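Local coordinates for protein salivary nitrophorin (Cimex lectularius, PDB 2IMQ) that carries nitric oxide on a cysteine-ligated heme b and releases it into the victim during feeding, causing vasodilation, at residues 172-177 with 242-247. Numbering follows the deposited sequence.
Sequences LNVRVE and TDRALY
Leu172 lies across the aliphatic part of Arg244 at about a right angle, its CD1 3.9 Å from Arg244 CB. Leu172 CD1 also meets Leu246 CD1 tip to tip at 3.8 Å, so one leucine branch bridges two successive inward-pointing side chains of strand 243-248. Beyond its CB, Arg244 bends at both chi2 (-69°) and chi3 (-81°), which brings the guanidinium against Val174, the two side chains crossing at about a right angle, with Arg244 NH1 3.4 Å from Val174 CG1. Salt bridges to Glu215 and Asp199 hold this buried charge. The loop 172-177 follows strand 165-169, the immediate antiparallel neighbour of 243-248 in one sheet of the DNase I-like beta-sandwich, and it turns over the start of that edge strand, with the Thr242 side chain about 13 Å from the heme. Here Thr242 sets its CG2 methyl over the centre of the Arg175 guanidinium, 3.5 Å from CZ, while its hydroxyl is hydrogen-bonded to His271 ND1. The guanidinium is held by a salt bridge to Asp171 and by a hydrogen bond from NH1 to Val174 O (3.0 Å), the donor standing above the carbonyl plane. No direct hydrogen bond joins the segments; instead a water lies within hydrogen-bonding distance of both Thr242 O (2.7 Å) and Val174 O (2.8 Å).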
ATOM      1  N   LEU A 172      -4.790  -5.171  -3.496  1.00 13.70           N
ATOM      2  CA  LEU A 172      -6.113  -5.466  -2.973  1.00 13.86           C
ATOM      3  C   LEU A 172      -6.795  -6.697  -3.591  1.00 12.68           C
ATOM      4  O   LEU A 172      -7.904  -7.014  -3.235  1.00 13.73           O
ATOM      5  CB  LEU A 172      -7.018  -4.275  -3.150  1.00 15.11           C
ATOM      6  CG  LEU A 172      -6.524  -2.912  -2.607  1.00 18.95           C
ATOM      7  CD1 LEU A 172      -7.518  -1.825  -2.926  1.00 19.07           C
ATOM      8  CD2 LEU A 172      -6.226  -2.927  -1.133  1.00 22.18           C
ATOM      9  N   ASN A 173      -6.120  -7.310  -4.535  1.00 12.62           N
ATOM     10  CA  ASN A 173      -6.663  -8.404  -5.325  1.00 12.69           C
ATOM     11  C   ASN A 173      -7.817  -7.970  -6.175  1.00 13.08           C
ATOM     12  O   ASN A 173      -8.686  -8.722  -6.523  1.00 14.46           O
ATOM     13  CB  ASN A 173      -6.987  -9.681  -4.516  1.00 14.41           C
ATOM     14  CG  ASN A 173      -6.853 -10.884  -5.365  1.00 15.23           C
ATOM     15  OD1 ASN A 173      -5.983 -10.921  -6.245  1.00 19.48           O
ATOM     16  ND2 ASN A 173      -7.700 -11.873  -5.123  1.00 16.43           N
ATOM     17  N   VAL A 174      -7.807  -6.693  -6.516  1.00 12.45           N
ATOM     18  CA  VAL A 174      -8.722  -6.042  -7.462  1.00 11.88           C
ATOM     19  C   VAL A 174      -8.036  -6.062  -8.862  1.00 12.34           C
ATOM     20  O   VAL A 174      -6.894  -5.645  -8.968  1.00 12.97           O
ATOM     21  CB  VAL A 174      -9.026  -4.585  -7.023  1.00 12.86           C
ATOM     22  CG1 VAL A 174      -9.701  -3.832  -8.107  1.00 14.93           C
ATOM     23  CG2 VAL A 174      -9.873  -4.606  -5.771  1.00 14.56           C
ATOM     24  N   ARG A 175      -8.789  -6.483  -9.856  1.00 11.29           N
ATOM     25  CA  ARG A 175      -8.241  -6.614 -11.211  1.00 11.94           C
ATOM     26  C   ARG A 175      -9.166  -5.940 -12.224  1.00 11.90           C
ATOM     27  O   ARG A 175     -10.219  -5.443 -11.875  1.00 12.44           O
ATOM     28  CB  ARG A 175      -8.005  -8.074 -11.559  1.00 13.37           C
ATOM     29  CG  ARG A 175      -7.061  -8.806 -10.580  1.00 13.57           C
ATOM     30  CD  ARG A 175      -5.651  -8.305 -10.745  1.00 14.21           C
ATOM     31  NE  ARG A 175      -4.646  -9.003  -9.968  1.00 14.63           N
ATOM     32  CZ  ARG A 175      -4.195  -8.595  -8.788  1.00 14.15           C
ATOM     33  NH1 ARG A 175      -4.712  -7.522  -8.196  1.00 12.82           N
ATOM     34  NH2 ARG A 175      -3.244  -9.268  -8.189  1.00 16.10           N
ATOM     35  N   VAL A 176      -8.707  -5.919 -13.466  1.00 12.74           N
ATOM     36  CA  VAL A 176      -9.488  -5.374 -14.547  1.00 12.25           C
ATOM     37  C   VAL A 176     -10.254  -6.506 -15.188  1.00 13.27           C
ATOM     38  O   VAL A 176      -9.653  -7.441 -15.726  1.00 14.52           O
ATOM     39  CB  VAL A 176      -8.534  -4.672 -15.534  1.00 13.45           C
ATOM     40  CG1 VAL A 176      -9.203  -4.345 -16.859  1.00 15.39           C
ATOM     41  CG2 VAL A 176      -7.966  -3.370 -14.944  1.00 13.92           C
ATOM     42  N   GLU A 177     -11.568  -6.403 -15.164  1.00 12.45           N
ATOM     43  CA  GLU A 177     -12.447  -7.450 -15.618  1.00 13.52           C
ATOM     44  C   GLU A 177     -12.860  -7.196 -17.079  1.00 13.99           C
ATOM     45  O   GLU A 177     -13.980  -6.833 -17.376  1.00 16.01           O
ATOM     46  CB  GLU A 177     -13.651  -7.514 -14.688  1.00 14.85           C
ATOM     47  CG  GLU A 177     -14.441  -8.796 -14.861  1.00 17.25           C
ATOM     48  CD  GLU A 177     -15.497  -9.038 -13.834  1.00 18.31           C
ATOM     49  OE1 GLU A 177     -15.350  -8.561 -12.689  1.00 19.41           O
ATOM     50  OE2 GLU A 177     -16.468  -9.764 -14.203  1.00 23.01           O
ATOM     51  N   THR A 242      -2.673  -3.424  -9.670  1.00 12.18           N
ATOM     52  CA  THR A 242      -2.562  -4.357  -8.551  1.00 13.58           C
ATOM     53  C   THR A 242      -2.315  -3.637  -7.232  1.00 13.28           C
ATOM     54  O   THR A 242      -3.212  -3.534  -6.384  1.00 14.31           O
ATOM     55  CB  THR A 242      -1.579  -5.430  -8.878  1.00 13.69           C
ATOM     56  OG1 THR A 242      -0.340  -4.834  -9.199  1.00 15.38           O
ATOM     57  CG2 THR A 242      -2.041  -6.198 -10.062  1.00 14.92           C
ATOM     58  N   ASP A 243      -1.171  -3.004  -7.107  1.00 13.40           N
ATOM     59  CA  ASP A 243      -0.884  -2.153  -5.918  1.00 13.57           C
ATOM     60  C   ASP A 243      -1.725  -0.886  -5.965  1.00 13.04           C
ATOM     61  O   ASP A 243      -1.731  -0.192  -6.985  1.00 14.28           O
ATOM     62  CB  ASP A 243       0.591  -1.804  -5.884  1.00 14.71           C
ATOM     63  CG  ASP A 243       1.407  -2.999  -5.426  1.00 17.25           C
ATOM     64  OD1 ASP A 243       1.419  -3.240  -4.170  1.00 17.71           O
ATOM     65  OD2 ASP A 243       2.019  -3.784  -6.200  1.00 18.29           O
ATOM     66  N   ARG A 244      -2.404  -0.564  -4.872  1.00 12.54           N
ATOM     67  CA  ARG A 244      -3.281   0.552  -4.775  1.00 12.66           C
ATOM     68  C   ARG A 244      -3.029   1.259  -3.474  1.00 13.03           C
ATOM     69  O   ARG A 244      -2.565   0.680  -2.500  1.00 14.18           O
ATOM     70  CB  ARG A 244      -4.781   0.128  -4.824  1.00 13.12           C
ATOM     71  CG  ARG A 244      -5.113  -0.890  -5.894  1.00 13.70           C
ATOM     72  CD  ARG A 244      -5.020  -0.397  -7.331  1.00 13.86           C
ATOM     73  NE  ARG A 244      -6.183   0.340  -7.748  1.00 14.60           N
ATOM     74  CZ  ARG A 244      -7.233  -0.186  -8.352  1.00 13.53           C
ATOM     75  NH1 ARG A 244      -7.274  -1.485  -8.659  1.00 13.43           N
ATOM     76  NH2 ARG A 244      -8.276   0.595  -8.629  1.00 15.09           N
ATOM     77  N   ALA A 245      -3.393   2.535  -3.458  1.00 12.96           N
ATOM     78  CA  ALA A 245      -3.463   3.330  -2.214  1.00 13.07           C
ATOM     79  C   ALA A 245      -4.819   3.939  -2.083  1.00 14.05           C
ATOM     80  O   ALA A 245      -5.286   4.637  -2.990  1.00 15.69           O
ATOM     81  CB  ALA A 245      -2.405   4.449  -2.235  1.00 15.43           C
ATOM     82  N   LEU A 246      -5.458   3.670  -0.960  1.00 13.49           N
ATOM     83  CA  LEU A 246      -6.767   4.215  -0.645  1.00 13.41           C
ATOM     84  C   LEU A 246      -6.612   5.041   0.623  1.00 14.78           C
ATOM     85  O   LEU A 246      -5.792   4.765   1.498  1.00 15.38           O
ATOM     86  CB  LEU A 246      -7.780   3.110  -0.354  1.00 14.65           C
ATOM     87  CG  LEU A 246      -7.956   2.087  -1.416  1.00 14.65           C
ATOM     88  CD1 LEU A 246      -8.985   1.059  -0.950  1.00 16.90           C
ATOM     89  CD2 LEU A 246      -8.313   2.704  -2.767  1.00 16.70           C
ATOM     90  N   TYR A 247      -7.437   6.076   0.729  1.00 14.60           N
ATOM     91  CA  TYR A 247      -7.426   6.943   1.907  1.00 15.17           C
ATOM     92  C   TYR A 247      -8.807   7.309   2.358  1.00 15.54           C
ATOM     93  O   TYR A 247      -9.739   7.299   1.575  1.00 16.77           O
ATOM     94  CB  TYR A 247      -6.649   8.234   1.624  1.00 16.11           C
ATOM     95  CG  TYR A 247      -7.215   9.163   0.597  1.00 16.47           C
ATOM     96  CD1 TYR A 247      -8.038  10.258   0.966  1.00 19.31           C
ATOM     97  CD2 TYR A 247      -6.976   9.005  -0.733  1.00 17.23           C
ATOM     98  CE1 TYR A 247      -8.565  11.141   0.008  1.00 18.76           C
ATOM     99  CE2 TYR A 247      -7.472   9.902  -1.673  1.00 17.84           C
ATOM    100  CZ  TYR A 247      -8.268  10.945  -1.318  1.00 20.73           C
ATOM    101  OH  TYR A 247      -8.740  11.797  -2.326  1.00 24.14           O
TER
HETATM  102  O   HOH W   1      -5.643  -4.666  -6.621  1.00 13.37           O